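PDB 6GZU: conserved membrane protein from Chlamydia abortus, which is a secreted effector that combines deubiquitinating and acetylating activities and induces Golgi fragmentation in the host cell. Local coordinates for residues A[23-37]-A[205-217]. Residues are numbered along the deposited sequence; the frame is centred on the assembly and turned at random. Where two conformers were deposited one is given.
Sequences ISTHLIRLSEKHSDL and GIWLSLFLDKYLD
His26 and Asp213 supply the central polar link between two helices that run almost parallel, 10° apart. NE2 of His26 donates to OD2 of Asp213 over 2.8 Å; OD2 lies close to the plane of the ring and accepts through its anti lone pair. At the other ring nitrogen, ND1 accepts from Arg29 NH1, so bonds at both nitrogens fix the rotation of the imidazole. Asp213 OD2 also forms a salt bridge with Arg245, which would probably favour its ionised form.

Alongside this link the contact is mainly apolar. Leu30 CD1 lies 3.8 Å from Leu212 CD2, a methyl that Leu27 CD1 also meets, while Ile23 directs CG2 at Leu208 and CD1 at the backbone of Gly205, which is 3.8 Å away at CA. Together the helices pack against one face of the mixed sheet, over strands 100-107 and 134-141, in this CE-clan, Ulp1-like catalytic domain: Ile23 and Leu208 both rest on Trp135, and Leu212 touches Ala102 and Ile139.

Toward the C-terminal ends the contact becomes a CH-pi interaction, with Leu216 CB over one face of the His34 ring, 3.6 Å from its centroid. CG of Lys33 lies over the opposite face, toward its rim. Fully extended from chi1 176° outward, the lysine carries NZ to a salt bridge with Asp217 OD2 at 3.0 Å. Two waters accept from the same NZ; one is 2.8 Å from Asp213 O and also meets His34 NE2, the other donates to Asp213 OD1.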
loop_
_atom_site.group_PDB
_atom_site.type_symbol
_atom_site.label_atom_id
_atom_site.label_comp_id
_atom_site.label_asym_id
_atom_site.label_seq_id
_atom_site.Cartn_x
_atom_site.Cartn_y
_atom_site.Cartn_z
ATOM N N ILE A 23 8.275 -7.066 0.274
ATOM C CA ILE A 23 7.497 -5.948 0.769
ATOM C C ILE A 23 6.306 -6.463 1.588
ATOM O O ILE A 23 6.050 -6.001 2.700
ATOM C CB ILE A 23 6.963 -5.106 -0.399
ATOM C CG1 ILE A 23 8.121 -4.383 -1.100
ATOM C CG2 ILE A 23 5.941 -4.088 0.112
ATOM C CD1 ILE A 23 7.760 -3.869 -2.514
ATOM N N SER A 24 5.588 -7.437 1.047
ATOM C CA SER A 24 4.436 -7.975 1.767
ATOM C C SER A 24 4.842 -8.605 3.092
ATOM O O SER A 24 4.071 -8.539 4.045
ATOM C CB SER A 24 3.713 -9.005 0.906
ATOM O OG SER A 24 3.078 -8.356 -0.179
ATOM N N THR A 25 6.026 -9.198 3.152
ATOM C CA THR A 25 6.512 -9.785 4.397
ATOM C C THR A 25 6.653 -8.673 5.426
ATOM O O THR A 25 6.301 -8.878 6.587
ATOM C CB THR A 25 7.866 -10.500 4.166
ATOM O OG1 THR A 25 7.631 -11.628 3.321
ATOM C CG2 THR A 25 8.515 -11.039 5.469
ATOM N N HIS A 26 7.224 -7.526 5.033
ATOM C CA HIS A 26 7.322 -6.420 5.982
ATOM C C HIS A 26 5.969 -5.886 6.430
ATOM O O HIS A 26 5.803 -5.515 7.593
ATOM C CB HIS A 26 8.264 -5.297 5.511
ATOM C CG HIS A 26 8.729 -4.435 6.641
ATOM N ND1 HIS A 26 9.531 -4.934 7.653
ATOM C CD2 HIS A 26 8.454 -3.148 6.960
ATOM C CE1 HIS A 26 9.761 -3.967 8.527
ATOM N NE2 HIS A 26 9.099 -2.882 8.139
ATOM N N LEU A 27 5.010 -5.804 5.516
ATOM C CA LEU A 27 3.650 -5.402 5.899
ATOM C C LEU A 27 3.066 -6.357 6.927
ATOM O O LEU A 27 2.502 -5.919 7.933
ATOM C CB LEU A 27 2.748 -5.233 4.668
ATOM C CG LEU A 27 2.901 -3.915 3.897
ATOM C CD1 LEU A 27 4.252 -3.375 3.633
ATOM C CD2 LEU A 27 2.077 -4.075 2.591
ATOM N N ILE A 28 3.251 -7.666 6.741
ATOM C CA ILE A 28 2.763 -8.633 7.710
ATOM C C ILE A 28 3.486 -8.461 9.055
ATOM O O ILE A 28 2.854 -8.507 10.132
ATOM C CB ILE A 28 2.932 -10.102 7.193
ATOM C CG1 ILE A 28 1.957 -10.392 6.040
ATOM C CG2 ILE A 28 2.744 -11.153 8.327
ATOM C CD1 ILE A 28 0.449 -10.316 6.454
ATOM N N ARG A 29 4.806 -8.279 9.013
ATOM C CA ARG A 29 5.570 -7.972 10.227
ATOM C C ARG A 29 4.961 -6.749 10.953
ATOM O O ARG A 29 4.690 -6.802 12.156
ATOM C CB ARG A 29 7.018 -7.723 9.840
ATOM C CG ARG A 29 7.982 -7.403 10.927
ATOM C CD ARG A 29 9.396 -7.228 10.311
ATOM N NE ARG A 29 9.981 -8.450 9.777
ATOM C CZ ARG A 29 10.336 -8.697 8.510
ATOM N NH1 ARG A 29 10.183 -7.792 7.535
ATOM N NH2 ARG A 29 10.836 -9.899 8.210
ATOM N N LEU A 30 4.707 -5.677 10.207
ATOM C CA LEU A 30 4.083 -4.485 10.782
ATOM C C LEU A 30 2.692 -4.751 11.315
ATOM O O LEU A 30 2.306 -4.181 12.338
ATOM C CB LEU A 30 4.054 -3.337 9.757
ATOM C CG LEU A 30 5.447 -2.768 9.528
ATOM C CD1 LEU A 30 5.396 -1.807 8.344
ATOM C CD2 LEU A 30 5.970 -2.081 10.759
ATOM N N SER A 31 1.938 -5.625 10.654
ATOM C CA SER A 31 0.575 -5.919 11.106
ATOM C C SER A 31 0.577 -6.631 12.439
ATOM O O SER A 31 -0.431 -6.601 13.130
ATOM C CB SER A 31 -0.201 -6.744 10.067
ATOM O OG SER A 31 0.168 -8.118 10.140
ATOM N N GLU A 32 1.693 -7.249 12.832
ATOM C CA GLU A 32 1.780 -7.915 14.122
ATOM C C GLU A 32 1.990 -6.883 15.223
ATOM O O GLU A 32 1.618 -7.101 16.373
ATOM C CB GLU A 32 2.908 -8.967 14.141
ATOM C CG GLU A 32 2.624 -10.084 13.170
ATOM C CD GLU A 32 3.505 -11.298 13.343
ATOM O OE1 GLU A 32 4.590 -11.238 14.007
ATOM O OE2 GLU A 32 3.083 -12.336 12.789
ATOM N N LYS A 33 2.594 -5.757 14.860
ATOM C CA LYS A 33 2.809 -4.674 15.813
ATOM C C LYS A 33 1.613 -3.717 15.867
ATOM O O LYS A 33 1.277 -3.180 16.944
ATOM C CB LYS A 33 4.045 -3.896 15.390
ATOM C CG LYS A 33 4.322 -2.702 16.245
ATOM C CD LYS A 33 5.623 -2.061 15.857
ATOM C CE LYS A 33 5.902 -0.906 16.796
ATOM N NZ LYS A 33 6.908 0.053 16.252
ATOM N N HIS A 34 0.930 -3.562 14.737
ATOM C CA HIS A 34 -0.151 -2.584 14.574
ATOM C C HIS A 34 -1.416 -3.317 14.155
ATOM O O HIS A 34 -1.609 -3.617 12.988
ATOM C CB HIS A 34 0.249 -1.560 13.504
ATOM C CG HIS A 34 1.454 -0.758 13.874
ATOM N ND1 HIS A 34 1.418 0.253 14.813
ATOM C CD2 HIS A 34 2.743 -0.838 13.455
ATOM C CE1 HIS A 34 2.631 0.765 14.953
ATOM N NE2 HIS A 34 3.453 0.121 14.138
ATOM N N SER A 35 -2.253 -3.640 15.134
ATOM C CA SER A 35 -3.453 -4.406 14.835
ATOM C C SER A 35 -4.456 -3.665 13.945
ATOM O O SER A 35 -5.359 -4.289 13.394
ATOM C CB SER A 35 -4.127 -4.872 16.115
ATOM O OG SER A 35 -4.583 -3.775 16.880
ATOM N N ASP A 36 -4.313 -2.347 13.791
ATOM C CA ASP A 36 -5.186 -1.525 12.952
ATOM C C ASP A 36 -4.789 -1.556 11.485
ATOM O O ASP A 36 -5.452 -0.951 10.648
ATOM C CB ASP A 36 -5.118 -0.064 13.391
ATOM C CG ASP A 36 -5.911 0.224 14.646
ATOM O OD1 ASP A 36 -6.824 -0.566 14.987
ATOM O OD2 ASP A 36 -5.623 1.263 15.281
ATOM N N LEU A 37 -3.659 -2.194 11.159
ATOM C CA LEU A 37 -3.178 -2.170 9.782
ATOM C C LEU A 37 -3.749 -3.306 8.966
ATOM O O LEU A 37 -3.566 -4.478 9.326
ATOM C CB LEU A 37 -1.662 -2.320 9.780
ATOM C CG LEU A 37 -0.976 -2.388 8.416
ATOM C CD1 LEU A 37 -1.101 -1.041 7.712
ATOM C CD2 LEU A 37 0.527 -2.801 8.523
ATOM N N GLY A 205 11.467 -0.571 -2.904
ATOM C CA GLY A 205 10.660 -1.420 -2.021
ATOM C C GLY A 205 11.106 -1.329 -0.570
ATOM O O GLY A 205 10.285 -1.417 0.354
ATOM N N ILE A 206 12.401 -1.135 -0.358
ATOM C CA ILE A 206 12.932 -1.003 1.000
ATOM C C ILE A 206 12.525 0.365 1.537
ATOM O O ILE A 206 12.029 0.472 2.674
ATOM C CB ILE A 206 14.440 -1.119 0.990
ATOM C CG1 ILE A 206 14.836 -2.466 0.373
ATOM C CG2 ILE A 206 14.985 -0.977 2.407
ATOM C CD1 ILE A 206 16.334 -2.617 0.109
ATOM N N TRP A 207 12.651 1.400 0.718
ATOM C CA TRP A 207 12.273 2.727 1.179
ATOM C C TRP A 207 10.803 2.808 1.613
ATOM O O TRP A 207 10.479 3.416 2.654
ATOM C CB TRP A 207 12.491 3.758 0.059
ATOM C CG TRP A 207 13.888 4.255 0.004
ATOM C CD1 TRP A 207 14.817 4.052 -1.000
ATOM C CD2 TRP A 207 14.503 5.096 0.963
ATOM N NE1 TRP A 207 15.975 4.682 -0.680
ATOM C CE2 TRP A 207 15.810 5.364 0.498
ATOM C CE3 TRP A 207 14.081 5.649 2.184
ATOM C CZ2 TRP A 207 16.718 6.141 1.221
ATOM C CZ3 TRP A 207 14.981 6.425 2.896
ATOM C CH2 TRP A 207 16.281 6.685 2.404
ATOM N N LEU A 208 9.889 2.269 0.806
ATOM C CA LEU A 208 8.470 2.424 1.138
ATOM C C LEU A 208 8.159 1.581 2.380
ATOM O O LEU A 208 7.280 1.973 3.179
ATOM C CB LEU A 208 7.578 2.044 -0.043
ATOM C CG LEU A 208 7.515 0.562 -0.461
ATOM C CD1 LEU A 208 6.456 -0.211 0.393
ATOM C CD2 LEU A 208 7.210 0.436 -1.953
ATOM N N SER A 209 8.880 0.471 2.599
ATOM C CA SER A 209 8.658 -0.339 3.794
ATOM C C SER A 209 9.129 0.398 5.050
ATOM O O SER A 209 8.442 0.384 6.096
ATOM C CB SER A 209 9.374 -1.687 3.656
ATOM O OG SER A 209 8.826 -2.423 2.573
ATOM N N LEU A 210 10.300 1.038 4.960
ATOM C CA LEU A 210 10.791 1.883 6.056
ATOM C C LEU A 210 9.799 3.023 6.316
ATOM O O LEU A 210 9.484 3.342 7.474
ATOM C CB LEU A 210 12.179 2.460 5.703
ATOM C CG LEU A 210 12.973 3.377 6.640
ATOM C CD1 LEU A 210 14.447 3.419 6.166
ATOM C CD2 LEU A 210 12.420 4.811 6.661
ATOM N N PHE A 211 9.307 3.660 5.260
ATOM C CA PHE A 211 8.355 4.745 5.460
ATOM C C PHE A 211 7.130 4.272 6.236
ATOM O O PHE A 211 6.683 4.954 7.183
ATOM C CB PHE A 211 7.946 5.401 4.141
ATOM C CG PHE A 211 6.907 6.459 4.324
ATOM C CD1 PHE A 211 7.259 7.687 4.898
ATOM C CD2 PHE A 211 5.585 6.179 4.025
ATOM C CE1 PHE A 211 6.309 8.674 5.149
ATOM C CE2 PHE A 211 4.599 7.153 4.235
ATOM C CZ PHE A 211 4.976 8.413 4.793
ATOM N N LEU A 212 6.550 3.163 5.808
ATOM C CA LEU A 212 5.323 2.719 6.477
ATOM C C LEU A 212 5.627 2.406 7.948
ATOM O O LEU A 212 4.837 2.708 8.840
ATOM C CB LEU A 212 4.737 1.483 5.803
ATOM C CG LEU A 212 3.421 0.999 6.448
ATOM C CD1 LEU A 212 2.323 2.066 6.312
ATOM C CD2 LEU A 212 3.007 -0.265 5.750
ATOM N N ASP A 213 6.762 1.761 8.204
ATOM C CA ASP A 213 7.239 1.471 9.554
ATOM C C ASP A 213 7.185 2.725 10.436
ATOM O O ASP A 213 6.594 2.732 11.517
ATOM C CB ASP A 213 8.664 0.957 9.436
ATOM C CG ASP A 213 9.043 0.071 10.549
ATOM O OD1 ASP A 213 8.997 0.520 11.710
ATOM O OD2 ASP A 213 9.417 -1.084 10.271
ATOM N N LYS A 214 7.767 3.810 9.946
ATOM C CA LYS A 214 7.802 5.038 10.706
ATOM C C LYS A 214 6.469 5.757 10.746
ATOM O O LYS A 214 6.123 6.343 11.763
ATOM C CB LYS A 214 8.854 5.946 10.082
ATOM C CG LYS A 214 10.212 5.294 9.948
ATOM C CD LYS A 214 11.103 5.727 11.032
ATOM C CE LYS A 214 12.466 5.102 10.814
ATOM N NZ LYS A 214 13.279 5.001 12.041
ATOM N N TYR A 215 5.740 5.732 9.636
ATOM C CA TYR A 215 4.411 6.361 9.556
ATOM C C TYR A 215 3.483 5.793 10.604
ATOM O O TYR A 215 2.677 6.541 11.183
ATOM C CB TYR A 215 3.806 6.183 8.149
ATOM C CG TYR A 215 2.384 6.643 7.992
ATOM C CD1 TYR A 215 1.332 5.786 8.269
ATOM C CD2 TYR A 215 2.082 7.930 7.535
ATOM C CE1 TYR A 215 0.016 6.200 8.127
ATOM C CE2 TYR A 215 0.769 8.348 7.418
ATOM C CZ TYR A 215 -0.260 7.480 7.722
ATOM O OH TYR A 215 -1.583 7.853 7.585
ATOM N N LEU A 216 3.539 4.479 10.818
ATOM C CA LEU A 216 2.601 3.849 11.747
ATOM C C LEU A 216 2.888 4.246 13.210
ATOM O O LEU A 216 1.998 4.162 14.078
ATOM C CB LEU A 216 2.612 2.302 11.578
ATOM C CG LEU A 216 1.963 1.826 10.255
ATOM C CD1 LEU A 216 2.217 0.342 10.052
ATOM C CD2 LEU A 216 0.430 2.099 10.241
ATOM N N ASP A 217 4.128 4.655 13.498
ATOM C CA ASP A 217 4.445 5.219 14.816
ATOM C C ASP A 217 4.185 6.723 14.915
ATOM O O ASP A 217 3.933 7.245 15.991
ATOM C CB ASP A 217 5.891 4.910 15.214
ATOM C CG ASP A 217 6.083 3.437 15.593
ATOM O OD1 ASP A 217 5.122 2.799 16.070
ATOM O OD2 ASP A 217 7.183 2.918 15.404
HETATM O O HOH W 1 6.070 0.786 13.412
HETATM O O HOH W 2 8.110 -1.009 13.688
#